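Local coordinates for precorrin-3 methylase (Rhodobacter capsulatus, PDB 3NUT), which probably transfers a methyl group from S-adenosyl-L-methionine to a precorrin intermediate on the pathway to adenosylcobalamin (vitamin B12), at residues 19-24 and 45-50; 67-72 and 103-108; 83-88 and 92-97; 143-148 and 174-179; 161-166 and 193-198. All coordinates share one frame; numbering follows the deposited sequence.

In the fold
Only interaction 3 is fully buried: it joins strand 80-85 to the start of helix 94-104 beside S-adenosyl-L-homocysteine; small side chains pack it, and backbone groups of its loop bind the ligand. Interaction 2 uses the far end of the same helix against helix 65-76; the two contacts touch where Ala-71 meets Val-83 and Arg-67 meets Met-94, but interaction 2 is partly buried and relies on C-H groups over histidine rings. Interactions 1 and 4 are surface contacts between loops, where an arginine meets an acid at long range or an amide oxygen face-on. Interaction 5, also partly buried, pairs charges just before two strands begin. Interactions 1 and 5 lie on opposite sides of the chain's centre.

Interaction 1 (19-24 and 45-50); sequences GREDLV and VARIAP
Glu-21 and Arg-47 reach toward each other from two exposed loops and meet only at their charged ends, Glu-21 OE1 lying 3.8 Å from Arg-47 NH2. This is a long salt bridge. The oxygen comes at the guanidinium obliquely and the two planar groups are turned 56° against each other, so the pairing is one of charge and not of a directed N-H. The glutamate spans its half of the distance with a straight chain: CG stands anti to the backbone N (chi1 -174°) and the links beyond it are extended. Arg-47 instead bends at chi3 (-35°), which leaves its guanidinium oblique to the carboxylate. Long flexible residues suit such a place, since the nearest CA atoms of the segments, Glu-21 and Val-45, are 10.5 Å apart.

The loop holding Glu-21 follows strand 10-15 of the parallel sheet in this tetrapyrrole methylase and makes a 3-10 turn at 21-23, in which Leu-23 N binds Arg-20 O at 3.1 Å. Arg-47 occupies the third position of a type I beta turn from Val-45 to Ile-48, in the loop after strand 37-40. Next to Glu-21 a far firmer ion pair forms: Arg-20 NH1 donates to the syn lone pair of Asp-22 OD1 at 2.8 Å, almost straight and within the guanidinium plane. The same NH1 has a second acidic partner in Glu-27 of the second subunit, which ties this loop to the dimer. Arg-47 NH2 also makes a weak hydrogen bond to a glycerol, probably from the crystallisation liquor.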
# COMPACT_ATOMS: atom_id res chain seq x y z
N GLY A 19 -0.41 -1.65 13.98
CA GLY A 19 -0.40 -1.70 15.44
C GLY A 19 -1.71 -1.29 16.08
O GLY A 19 -2.29 -2.07 16.84
N ARG A 20 -2.16 -0.05 15.81
CA ARG A 20 -3.40 0.40 16.45
C ARG A 20 -4.58 -0.52 16.07
O ARG A 20 -4.75 -0.90 14.91
CB ARG A 20 -3.72 1.87 16.16
CG ARG A 20 -4.04 2.67 17.46
CD ARG A 20 -4.60 4.07 17.24
NE ARG A 20 -3.71 4.88 16.43
CZ ARG A 20 -3.90 5.19 15.15
NH1 ARG A 20 -4.98 4.77 14.49
NH2 ARG A 20 -2.99 5.93 14.54
N GLU A 21 -5.35 -0.91 17.08
CA GLU A 21 -6.46 -1.83 16.91
C GLU A 21 -7.52 -1.22 15.98
O GLU A 21 -8.17 -1.94 15.19
CB GLU A 21 -7.04 -2.17 18.29
CG GLU A 21 -8.13 -3.25 18.29
CD GLU A 21 -8.76 -3.50 19.67
OE1 GLU A 21 -8.52 -2.71 20.62
OE2 GLU A 21 -9.51 -4.49 19.78
N ASP A 22 -7.67 0.11 16.03
CA ASP A 22 -8.68 0.75 15.19
C ASP A 22 -8.29 0.83 13.71
O ASP A 22 -8.95 1.50 12.93
CB ASP A 22 -9.18 2.10 15.76
CG ASP A 22 -8.14 3.22 15.66
OD1 ASP A 22 -6.95 2.94 15.35
OD2 ASP A 22 -8.53 4.39 15.89
N LEU A 23 -7.25 0.11 13.32
CA LEU A 23 -6.90 0.03 11.91
C LEU A 23 -7.08 -1.40 11.33
O LEU A 23 -6.82 -1.64 10.13
CB LEU A 23 -5.47 0.56 11.67
CG LEU A 23 -5.10 2.01 12.05
CD1 LEU A 23 -3.58 2.18 12.02
CD2 LEU A 23 -5.75 3.08 11.17
N VAL A 24 -7.54 -2.33 12.17
CA VAL A 24 -7.82 -3.69 11.70
C VAL A 24 -9.14 -3.62 10.96
O VAL A 24 -10.10 -3.02 11.47
CB VAL A 24 -7.92 -4.70 12.85
CG1 VAL A 24 -8.09 -6.09 12.30
CG2 VAL A 24 -6.65 -4.64 13.74
N VAL A 45 -1.86 -11.02 19.23
CA VAL A 45 -3.21 -11.51 19.46
C VAL A 45 -3.46 -11.94 20.90
O VAL A 45 -4.42 -12.67 21.20
CB VAL A 45 -3.56 -12.64 18.46
CG1 VAL A 45 -3.52 -12.10 17.02
CG2 VAL A 45 -2.61 -13.84 18.61
N ALA A 46 -2.60 -11.46 21.80
CA ALA A 46 -2.69 -11.75 23.25
C ALA A 46 -4.09 -11.56 23.86
O ALA A 46 -4.44 -12.30 24.76
CB ALA A 46 -1.63 -10.94 24.06
N ARG A 47 -4.87 -10.59 23.36
CA ARG A 47 -6.22 -10.33 23.90
C ARG A 47 -7.39 -10.91 23.08
O ARG A 47 -8.54 -10.50 23.27
CB ARG A 47 -6.42 -8.83 24.13
CG ARG A 47 -5.46 -8.20 25.19
CD ARG A 47 -5.32 -6.70 24.97
NE ARG A 47 -5.36 -6.41 23.54
CZ ARG A 47 -5.76 -5.25 23.01
NH1 ARG A 47 -6.15 -4.25 23.79
NH2 ARG A 47 -5.78 -5.11 21.68
N ILE A 48 -7.10 -11.85 22.19
CA ILE A 48 -8.14 -12.62 21.51
C ILE A 48 -9.19 -13.12 22.52
O ILE A 48 -8.83 -13.63 23.60
CB ILE A 48 -7.53 -13.83 20.74
CG1 ILE A 48 -8.59 -14.58 19.91
CG2 ILE A 48 -6.80 -14.81 21.71
CD1 ILE A 48 -9.21 -13.78 18.81
N ALA A 49 -10.46 -12.98 22.19
CA ALA A 49 -11.52 -13.42 23.10
C ALA A 49 -11.45 -14.94 23.25
O ALA A 49 -11.49 -15.63 22.26
CB ALA A 49 -12.91 -12.98 22.57
N PRO A 50 -11.34 -15.46 24.49
CA PRO A 50 -11.31 -16.91 24.68
C PRO A 50 -12.64 -17.55 24.36
O PRO A 50 -13.69 -16.93 24.53
CB PRO A 50 -11.02 -17.07 26.17
CG PRO A 50 -10.34 -15.78 26.57
CD PRO A 50 -11.06 -14.74 25.74

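Interaction 2 (67-72 and 103-108); sequences RATHAL and EAHPEH
Two CH-pi contacts, Thr-69 with His-105 and Leu-72 with His-108, pack one flank of helix 65-76 against the chain that leaves the end of helix 94-104. Both helices belong to the alpha/beta part of the tetrapyrrole methylase fold built on the parallel sheet: Ala-71 leans on strand 80-85, while Thr-69 and Leu-72, one turn of helix apart, face helix 94-104 and the chain just beyond it.

Thr-69 lays its methyl CG2 over one face of the His-105 imidazole, 3.8 Å from the ring centroid and 20° off the normal. With CG2 anti to the backbone N (chi1 of OG1 -56°), the methyl is presented to the ring; OG1, bonded to Leu-65 O, also comes to 3.4 Å from His-105 CE1. Threonine fits because its hydroxyl can bond within the helix while its methyl faces the ring. The ring does not swing freely either, for His-105 ND1 is hydrogen-bonded to Ala-101 O one turn back. With an alanine at His-105, the Thr-69 methyl would probably lose the face it rests on and Ala-101 O its side-chain partner.

His-108 follows in a 3-10 segment, its N bonded to His-105 O at 3.1 Å. Its ring is held between two aliphatic groups: Glu-107 CG lies over the centre of one face, 4.0 Å above it, and Leu-72 CB lies over the opposite face toward the rim. Leu-72 is largely buried, and its branch CD1 extends the contact to His-108 CD2 at 3.9 Å.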
# COMPACT_ATOMS: atom_id res chain seq x y z
N ARG A 67 5.50 -23.36 9.03
CA ARG A 67 4.25 -23.01 9.64
C ARG A 67 3.13 -22.96 8.60
O ARG A 67 2.00 -23.29 8.91
CB ARG A 67 4.36 -21.66 10.36
CG ARG A 67 4.83 -20.56 9.43
CD ARG A 67 5.68 -19.54 10.15
NE ARG A 67 4.92 -18.34 10.48
CZ ARG A 67 5.41 -17.33 11.19
NH1 ARG A 67 6.67 -17.41 11.65
NH2 ARG A 67 4.64 -16.26 11.46
N ALA A 68 3.43 -22.54 7.38
CA ALA A 68 2.42 -22.45 6.33
C ALA A 68 1.97 -23.84 5.92
O ALA A 68 0.78 -24.07 5.77
CB ALA A 68 2.94 -21.67 5.14
N THR A 69 2.91 -24.77 5.77
CA THR A 69 2.63 -26.18 5.53
C THR A 69 1.77 -26.74 6.66
O THR A 69 0.80 -27.49 6.43
CB THR A 69 3.97 -26.98 5.38
OG1 THR A 69 4.78 -26.39 4.34
CG2 THR A 69 3.73 -28.46 5.08
N HIS A 70 2.10 -26.37 7.89
CA HIS A 70 1.35 -26.86 9.02
C HIS A 70 -0.06 -26.30 9.01
O HIS A 70 -1.02 -27.03 9.32
CB HIS A 70 2.05 -26.49 10.31
CG HIS A 70 1.31 -26.90 11.55
ND1 HIS A 70 1.22 -26.10 12.66
CD2 HIS A 70 0.64 -28.04 11.84
CE1 HIS A 70 0.53 -26.73 13.60
NE2 HIS A 70 0.16 -27.91 13.12
N ALA A 71 -0.18 -25.03 8.66
CA ALA A 71 -1.47 -24.39 8.49
C ALA A 71 -2.33 -25.17 7.47
O ALA A 71 -3.51 -25.42 7.70
CB ALA A 71 -1.29 -22.95 8.04
N LEU A 72 -1.71 -25.55 6.34
CA LEU A 72 -2.40 -26.32 5.31
C LEU A 72 -2.84 -27.67 5.84
O LEU A 72 -3.93 -28.14 5.49
CB LEU A 72 -1.52 -26.51 4.07
CG LEU A 72 -1.09 -25.34 3.20
CD1 LEU A 72 -0.11 -25.89 2.19
CD2 LEU A 72 -2.30 -24.72 2.49
N GLU A 103 2.79 -24.59 -3.43
CA GLU A 103 3.49 -25.08 -4.60
C GLU A 103 4.40 -26.28 -4.26
O GLU A 103 4.55 -27.20 -5.07
CB GLU A 103 4.28 -23.95 -5.27
CG GLU A 103 4.79 -24.25 -6.68
CD GLU A 103 6.17 -24.95 -6.70
OE1 GLU A 103 6.51 -25.57 -7.74
OE2 GLU A 103 6.91 -24.89 -5.67
N ALA A 104 4.99 -26.28 -3.06
CA ALA A 104 5.89 -27.38 -2.68
C ALA A 104 5.15 -28.61 -2.19
O ALA A 104 5.76 -29.67 -2.01
CB ALA A 104 6.89 -26.93 -1.63
N HIS A 105 3.85 -28.48 -1.96
CA HIS A 105 3.08 -29.62 -1.45
C HIS A 105 1.81 -29.83 -2.27
O HIS A 105 0.72 -29.43 -1.85
CB HIS A 105 2.75 -29.44 0.02
CG HIS A 105 3.96 -29.35 0.89
ND1 HIS A 105 4.73 -28.20 0.98
CD2 HIS A 105 4.53 -30.25 1.72
CE1 HIS A 105 5.73 -28.41 1.82
NE2 HIS A 105 5.62 -29.65 2.28
N PRO A 106 1.93 -30.47 -3.44
CA PRO A 106 0.74 -30.69 -4.27
C PRO A 106 -0.40 -31.50 -3.57
O PRO A 106 -1.54 -31.46 -4.02
CB PRO A 106 1.29 -31.42 -5.52
CG PRO A 106 2.67 -31.89 -5.15
CD PRO A 106 3.17 -30.92 -4.13
N GLU A 107 -0.10 -32.16 -2.46
CA GLU A 107 -1.13 -32.92 -1.73
C GLU A 107 -2.24 -32.05 -1.06
O GLU A 107 -3.26 -32.58 -0.59
CB GLU A 107 -0.52 -33.99 -0.78
CG GLU A 107 0.34 -33.52 0.44
CD GLU A 107 1.75 -32.96 0.11
OE1 GLU A 107 2.14 -32.87 -1.08
OE2 GLU A 107 2.50 -32.62 1.07
N HIS A 108 -2.01 -30.72 -1.05
CA HIS A 108 -2.88 -29.72 -0.42
C HIS A 108 -3.46 -28.80 -1.51
O HIS A 108 -4.11 -27.79 -1.23
CB HIS A 108 -2.09 -28.89 0.63
CG HIS A 108 -1.51 -29.71 1.74
ND1 HIS A 108 -2.25 -30.62 2.46
CD2 HIS A 108 -0.25 -29.77 2.26
CE1 HIS A 108 -1.48 -31.21 3.36
NE2 HIS A 108 -0.27 -30.71 3.26

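Interaction 3 (83-88 and 92-97); sequences VVSSGD and FAMASA. With SAH (S-adenosyl-L-homocysteine), chain E.
The methyl of Ala-93 touches two polar atoms at once, Ser-85 OG and the amino N of S-adenosyl-L-homocysteine (SAH), each 3.5 Å from its CB. A small side chain suits a place with such close neighbours. Ser-85 ends strand 80-85, and its OG, anti to the carbonyl carbon (chi1 -81°), faces the start of helix 94-104, where it accepts a weak hydrogen bond from Met-94 N at 3.4 Å. Further back, Val-83 CG1 packs on Met-94 CE at 3.9 Å; the methionine folds at chi2 and chi3 to bring the methyl there, in the interior between sheet and helix.

Beyond the strand the chain turns round the ligand. SAH N donates to Ser-86 O at 2.9 Å and to Asp-88 O at 2.8 Å, while Asp-88 N donates to SAH O at 2.9 Å. Gly-87 has positive phi (64°), and a CB there would collide with the carboxylate carbon of the ligand. The carboxylate of Asp-88 is held by Gly-90 N and Gly-118 N, bracing the loop. Here the ligand's amino and carboxylate groups are met by main-chain atoms, so this part of the recognition probably depends more on the course of the backbone than on side-chain identity.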
# COMPACT_ATOMS: atom_id res chain seq x y z
N VAL A 83 -3.70 -17.27 9.66
CA VAL A 83 -2.29 -17.03 9.84
C VAL A 83 -2.17 -15.51 9.85
O VAL A 83 -2.67 -14.83 8.94
CB VAL A 83 -1.44 -17.63 8.68
CG1 VAL A 83 0.02 -17.20 8.80
CG2 VAL A 83 -1.58 -19.16 8.63
N VAL A 84 -1.54 -14.96 10.87
CA VAL A 84 -1.53 -13.50 10.99
C VAL A 84 -0.19 -12.85 10.61
O VAL A 84 0.88 -13.38 10.90
CB VAL A 84 -2.04 -13.04 12.38
CG1 VAL A 84 -3.55 -13.27 12.49
CG2 VAL A 84 -1.30 -13.80 13.54
N SER A 85 -0.27 -11.69 9.95
CA SER A 85 0.88 -10.83 9.69
C SER A 85 0.58 -9.41 10.10
O SER A 85 -0.55 -8.95 9.96
CB SER A 85 1.18 -10.78 8.20
OG SER A 85 1.92 -11.92 7.84
N SER A 86 1.60 -8.69 10.53
CA SER A 86 1.41 -7.26 10.75
C SER A 86 1.18 -6.62 9.37
O SER A 86 1.53 -7.23 8.35
CB SER A 86 2.61 -6.63 11.48
OG SER A 86 3.74 -6.68 10.65
N GLY A 87 0.61 -5.43 9.35
CA GLY A 87 0.44 -4.68 8.11
C GLY A 87 -0.48 -5.41 7.15
O GLY A 87 -1.56 -5.89 7.55
N ASP A 88 -0.06 -5.48 5.89
CA ASP A 88 -0.78 -6.23 4.86
C ASP A 88 -0.03 -7.55 4.68
O ASP A 88 1.18 -7.54 4.74
CB ASP A 88 -0.83 -5.43 3.56
CG ASP A 88 -1.62 -6.12 2.47
OD1 ASP A 88 -2.80 -5.74 2.26
OD2 ASP A 88 -1.07 -7.05 1.84
N PHE A 92 5.89 -8.31 1.97
CA PHE A 92 7.04 -8.92 2.69
C PHE A 92 6.55 -9.69 3.91
O PHE A 92 6.95 -9.39 5.04
CB PHE A 92 8.07 -7.85 3.09
CG PHE A 92 8.47 -6.98 1.95
CD1 PHE A 92 8.96 -7.55 0.75
CD2 PHE A 92 8.36 -5.59 2.04
CE1 PHE A 92 9.30 -6.75 -0.33
CE2 PHE A 92 8.71 -4.78 0.97
CZ PHE A 92 9.18 -5.36 -0.23
N ALA A 93 5.65 -10.65 3.68
CA ALA A 93 4.89 -11.30 4.76
C ALA A 93 4.40 -12.67 4.37
O ALA A 93 4.94 -13.28 3.45
CB ALA A 93 3.73 -10.38 5.25
N MET A 94 3.38 -13.18 5.06
CA MET A 94 3.07 -14.60 5.04
C MET A 94 2.26 -15.12 3.82
O MET A 94 2.24 -16.34 3.56
CB MET A 94 2.40 -15.00 6.37
CG MET A 94 3.37 -15.29 7.52
SD MET A 94 4.49 -16.69 7.18
CE MET A 94 3.34 -18.03 6.96
N ALA A 95 1.59 -14.24 3.09
CA ALA A 95 0.79 -14.68 1.96
C ALA A 95 1.65 -15.39 0.90
O ALA A 95 1.30 -16.49 0.44
CB ALA A 95 -0.02 -13.55 1.36
N SER A 96 2.78 -14.76 0.54
CA SER A 96 3.80 -15.35 -0.34
C SER A 96 4.28 -16.75 0.07
O SER A 96 4.31 -17.68 -0.75
CB SER A 96 5.04 -14.46 -0.36
OG SER A 96 5.17 -13.84 -1.62
N ALA A 97 4.69 -16.86 1.33
CA ALA A 97 5.15 -18.10 1.91
C ALA A 97 4.09 -19.19 1.89
O ALA A 97 4.41 -20.35 1.73
CB ALA A 97 5.58 -17.85 3.34
N SAH E . 3.50 -6.97 6.17
CA SAH E . 4.17 -5.81 6.82
CB SAH E . 5.66 -5.76 6.46
CG SAH E . 6.45 -6.83 7.21
SD SAH E . 8.20 -6.49 7.31
C SAH E . 3.47 -4.61 6.30
O SAH E . 2.73 -4.83 5.35
OXT SAH E . 3.59 -3.45 6.74
C5' SAH E . 8.33 -5.65 8.87
C4' SAH E . 8.88 -4.22 8.70
O4' SAH E . 7.81 -3.34 8.37
C3' SAH E . 9.56 -3.59 9.92
O3' SAH E . 10.98 -3.81 9.99
C2' SAH E . 9.31 -2.11 9.72
O2' SAH E . 10.24 -1.53 8.77
C1' SAH E . 7.95 -2.09 9.07
N9 SAH E . 6.87 -1.90 10.07
C8 SAH E . 5.92 -2.79 10.43
N7 SAH E . 5.09 -2.25 11.36
C5 SAH E . 5.49 -0.97 11.61
C6 SAH E . 5.06 0.17 12.47
N6 SAH E . 4.00 0.10 13.30
N1 SAH E . 5.78 1.33 12.41
C2 SAH E . 6.85 1.44 11.60
N3 SAH E . 7.29 0.44 10.80
C4 SAH E . 6.67 -0.76 10.76

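Interaction 4 (143-148 and 174-179); sequences SDNLKP and KSRPHQ
Asn-145 OD1 sits over the guanidinium of Arg-176, 3.7 Å above the plane and over its centre, and this is the closely packed part of the contact. The same oxygen touches Arg-176 CG at 3.3 Å, because the arginine bends at chi2 (-101°) and folds its head back beside the amide. The two side chains run past each other in opposite directions, amide and guanidinium planes 39° apart. On its other branch the amide is close to a neighbour too, with Asn-145 ND2 3.3 Å from Ser-175 OG.

Away from this overlap the fit is looser. Lys-147 O lies near the guanidinium plane at its edge, but 4.1 Å from Arg-176 NH2, and Asn-145 and Ser-175 are both exposed to solvent. Both segments are loops, one leading from strand 137-141 to helix 149-161, the other from strand 165-169 to helix 179-190. Each has its own local support: Leu-146 N binds Asp-144 OD1 at 3.0 Å in an Asx turn, and a type I turn runs from Arg-176 to Gln-179, whose NE2 reaches Leu-142 O. Ser-143 OG also bonds to the backbone of Asn-170, a ligand-binding residue.

Cutting Arg-176 back to a leucine would probably leave Asn-145 OD1 without its cationic surface and let the amide turn. Since the oxygen meets the face and no N-H points at it, the attraction is likely to be electrostatic, modest and only weakly directional.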
# COMPACT_ATOMS: atom_id res chain seq x y z
N SER A 143 16.21 -5.95 4.42
CA SER A 143 16.75 -7.06 5.21
C SER A 143 16.47 -8.39 4.56
O SER A 143 16.26 -9.38 5.26
CB SER A 143 16.20 -7.06 6.64
OG SER A 143 16.59 -5.89 7.33
N ASP A 144 16.47 -8.45 3.24
CA ASP A 144 16.37 -9.77 2.64
C ASP A 144 17.74 -10.43 2.49
O ASP A 144 18.55 -10.08 1.60
CB ASP A 144 15.58 -9.79 1.33
CG ASP A 144 15.10 -11.19 0.99
OD1 ASP A 144 15.33 -12.11 1.79
OD2 ASP A 144 14.49 -11.38 -0.08
N ASN A 145 17.99 -11.38 3.39
CA ASN A 145 19.20 -12.21 3.37
C ASN A 145 19.14 -13.32 2.31
O ASN A 145 20.17 -13.90 1.96
CB ASN A 145 19.48 -12.76 4.78
CG ASN A 145 19.52 -11.64 5.86
OD1 ASN A 145 20.08 -10.56 5.65
ND2 ASN A 145 18.91 -11.92 7.00
N LEU A 146 17.94 -13.59 1.79
CA LEU A 146 17.73 -14.56 0.69
C LEU A 146 18.15 -14.03 -0.70
O LEU A 146 18.31 -14.81 -1.65
CB LEU A 146 16.27 -15.04 0.63
CG LEU A 146 15.62 -15.89 1.75
CD1 LEU A 146 14.14 -16.19 1.43
CD2 LEU A 146 16.39 -17.19 1.99
N LYS A 147 18.31 -12.71 -0.82
CA LYS A 147 18.89 -12.08 -2.01
C LYS A 147 20.40 -11.80 -1.82
O LYS A 147 20.85 -11.55 -0.69
CB LYS A 147 18.17 -10.77 -2.34
CG LYS A 147 16.65 -10.88 -2.54
CD LYS A 147 16.07 -9.73 -3.38
CE LYS A 147 15.91 -8.41 -2.59
NZ LYS A 147 17.20 -7.72 -2.25
N PRO A 148 21.18 -11.86 -2.91
CA PRO A 148 22.53 -11.32 -2.77
C PRO A 148 22.44 -9.79 -2.82
O PRO A 148 21.59 -9.25 -3.55
CB PRO A 148 23.27 -11.87 -4.00
CG PRO A 148 22.19 -12.16 -5.02
CD PRO A 148 20.91 -12.40 -4.26
N LYS A 174 19.74 -7.47 11.41
CA LYS A 174 20.40 -7.95 12.62
C LYS A 174 21.69 -8.66 12.22
O LYS A 174 22.71 -8.50 12.87
CB LYS A 174 19.47 -8.91 13.36
CG LYS A 174 19.96 -9.39 14.73
CD LYS A 174 19.78 -10.92 14.87
CE LYS A 174 19.31 -11.32 16.26
NZ LYS A 174 17.84 -11.07 16.41
N SER A 175 21.63 -9.41 11.12
CA SER A 175 22.76 -10.21 10.61
C SER A 175 23.50 -9.58 9.43
O SER A 175 24.52 -10.11 8.98
CB SER A 175 22.28 -11.61 10.22
OG SER A 175 21.29 -11.53 9.21
N ARG A 176 22.98 -8.48 8.89
CA ARG A 176 23.73 -7.62 7.95
C ARG A 176 23.79 -6.21 8.52
O ARG A 176 23.22 -5.27 7.94
CB ARG A 176 23.08 -7.58 6.56
CG ARG A 176 22.98 -8.90 5.84
CD ARG A 176 24.06 -9.07 4.78
NE ARG A 176 23.59 -9.93 3.70
CZ ARG A 176 23.39 -11.24 3.81
NH1 ARG A 176 23.61 -11.86 4.98
NH2 ARG A 176 22.96 -11.95 2.75
N PRO A 177 24.48 -6.03 9.67
CA PRO A 177 24.45 -4.75 10.39
C PRO A 177 24.90 -3.52 9.57
O PRO A 177 24.39 -2.42 9.81
CB PRO A 177 25.41 -4.98 11.56
CG PRO A 177 26.30 -6.11 11.11
CD PRO A 177 25.40 -7.00 10.31
N HIS A 178 25.82 -3.70 8.61
CA HIS A 178 26.38 -2.58 7.85
C HIS A 178 25.75 -2.44 6.45
O HIS A 178 26.40 -1.94 5.52
CB HIS A 178 27.91 -2.72 7.73
CG HIS A 178 28.60 -3.09 9.01
ND1 HIS A 178 28.60 -2.27 10.12
CD2 HIS A 178 29.32 -4.19 9.35
CE1 HIS A 178 29.28 -2.85 11.09
NE2 HIS A 178 29.73 -4.02 10.65
N GLN A 179 24.50 -2.87 6.31
CA GLN A 179 23.84 -2.85 4.99
C GLN A 179 23.11 -1.54 4.67
O GLN A 179 23.21 -1.03 3.55
CB GLN A 179 22.90 -4.05 4.83
CG GLN A 179 22.43 -4.28 3.41
CD GLN A 179 22.17 -5.75 3.15
OE1 GLN A 179 23.11 -6.53 2.93
NE2 GLN A 179 20.90 -6.14 3.18

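Interaction 5 (161-166 and 193-198); sequences RGDFAM and PGRLIL
Asp-163 OD1 has two partners of different kinds: it accepts a hydrogen bond from Ala-234 N and lies 3.4 Å from Arg-195 NH2, a charge contact. Toward the arginine it forms a salt bridge of charges alone, since the oxygen stands well out of the guanidinium plane and no N-H is aimed at it; carboxylate and guanidinium planes are 59° apart. The firmer partner of Arg-195 is Glu-192, whose OE2 takes NE, so one cation has two acidic partners. To get there, Arg-195 curls at chi2 and chi3 (68° and 73°).

The two residues precede strands 165-169 and 196-201 of the mixed sheet, which are separated by strand 227-231, and the arginine reaches across the end of that middle strand, packing on Val-231. Asp-163 also closes helix 149-161 in a Schellman motif, with positive phi, a conformation that aspartate tolerates better than beta-branched residues do. At the preceding Gly-162 a CB would collide with Phe-164 CE2, so glycine suits the place. On the dimer side, Gly-162 O is hydrogen-bonded to Arg-155 NE of the second subunit, and Phe-164 packs on Ile-140 of that subunit.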
# COMPACT_ATOMS: atom_id res chain seq x y z
N ARG A 161 16.90 6.37 -10.27
CA ARG A 161 17.02 6.95 -11.62
C ARG A 161 15.68 7.24 -12.26
O ARG A 161 15.55 8.19 -13.02
CB ARG A 161 17.91 6.08 -12.54
CG ARG A 161 19.40 6.10 -12.18
CD ARG A 161 20.20 5.06 -12.97
NE ARG A 161 21.50 4.78 -12.35
CZ ARG A 161 22.34 3.82 -12.76
NH1 ARG A 161 22.03 3.05 -13.79
NH2 ARG A 161 23.49 3.63 -12.13
N GLY A 162 14.67 6.42 -11.95
CA GLY A 162 13.30 6.64 -12.42
C GLY A 162 12.64 7.75 -11.63
O GLY A 162 11.53 8.18 -11.95
N ASP A 163 13.33 8.21 -10.60
CA ASP A 163 12.84 9.27 -9.73
C ASP A 163 11.56 8.85 -8.99
O ASP A 163 10.64 9.66 -8.79
CB ASP A 163 12.62 10.59 -10.50
CG ASP A 163 12.37 11.78 -9.56
OD1 ASP A 163 13.07 11.87 -8.52
OD2 ASP A 163 11.46 12.60 -9.85
N PHE A 164 11.51 7.57 -8.63
CA PHE A 164 10.49 7.00 -7.74
C PHE A 164 10.73 7.48 -6.31
O PHE A 164 11.87 7.48 -5.84
CB PHE A 164 10.61 5.48 -7.73
CG PHE A 164 10.04 4.80 -8.93
CD1 PHE A 164 8.70 4.50 -9.00
CD2 PHE A 164 10.86 4.45 -9.99
CE1 PHE A 164 8.16 3.85 -10.12
CE2 PHE A 164 10.33 3.81 -11.11
CZ PHE A 164 8.98 3.51 -11.18
N ALA A 165 9.67 7.84 -5.61
CA ALA A 165 9.76 7.99 -4.18
C ALA A 165 9.92 6.56 -3.65
O ALA A 165 9.63 5.60 -4.38
CB ALA A 165 8.50 8.69 -3.60
N MET A 166 10.42 6.39 -2.44
CA MET A 166 10.63 5.02 -1.94
C MET A 166 10.32 4.79 -0.48
O MET A 166 10.45 5.71 0.37
CB MET A 166 12.06 4.53 -2.18
CG MET A 166 12.87 5.25 -3.23
SD MET A 166 14.56 4.68 -3.09
CE MET A 166 15.37 5.70 -4.32
N PRO A 193 21.77 16.00 -2.81
CA PRO A 193 21.96 16.12 -1.35
C PRO A 193 20.74 16.54 -0.51
O PRO A 193 20.57 16.05 0.61
CB PRO A 193 23.05 17.21 -1.23
CG PRO A 193 23.85 17.04 -2.47
CD PRO A 193 22.92 16.55 -3.56
N GLY A 194 19.92 17.46 -1.04
CA GLY A 194 18.72 17.93 -0.34
C GLY A 194 17.48 17.04 -0.44
O GLY A 194 16.35 17.49 -0.16
N ARG A 195 17.68 15.78 -0.84
CA ARG A 195 16.60 14.80 -0.98
C ARG A 195 16.06 14.41 0.39
O ARG A 195 16.77 13.82 1.20
CB ARG A 195 17.11 13.55 -1.70
CG ARG A 195 16.14 12.36 -1.74
CD ARG A 195 14.93 12.64 -2.59
NE ARG A 195 15.21 12.64 -4.02
CZ ARG A 195 15.23 11.56 -4.81
NH1 ARG A 195 15.03 10.36 -4.30
NH2 ARG A 195 15.47 11.68 -6.10
N LEU A 196 14.79 14.75 0.63
CA LEU A 196 14.17 14.50 1.92
C LEU A 196 14.09 13.00 2.26
O LEU A 196 13.66 12.19 1.45
CB LEU A 196 12.78 15.14 1.94
CG LEU A 196 12.48 16.51 2.56
CD1 LEU A 196 13.67 17.49 2.69
CD2 LEU A 196 11.32 17.16 1.81
N ILE A 197 14.55 12.65 3.46
CA ILE A 197 14.41 11.32 4.00
C ILE A 197 13.71 11.42 5.35
O ILE A 197 13.95 12.35 6.13
CB ILE A 197 15.76 10.61 4.24
CG1 ILE A 197 16.80 10.99 3.16
CG2 ILE A 197 15.56 9.09 4.39
CD1 ILE A 197 16.54 10.45 1.73
N LEU A 198 12.86 10.43 5.59
CA LEU A 198 11.96 10.42 6.73
C LEU A 198 12.17 9.12 7.45
O LEU A 198 12.12 8.05 6.84
CB LEU A 198 10.50 10.47 6.26
CG LEU A 198 9.84 11.73 5.71
CD1 LEU A 198 10.26 12.07 4.29
CD2 LEU A 198 8.34 11.51 5.76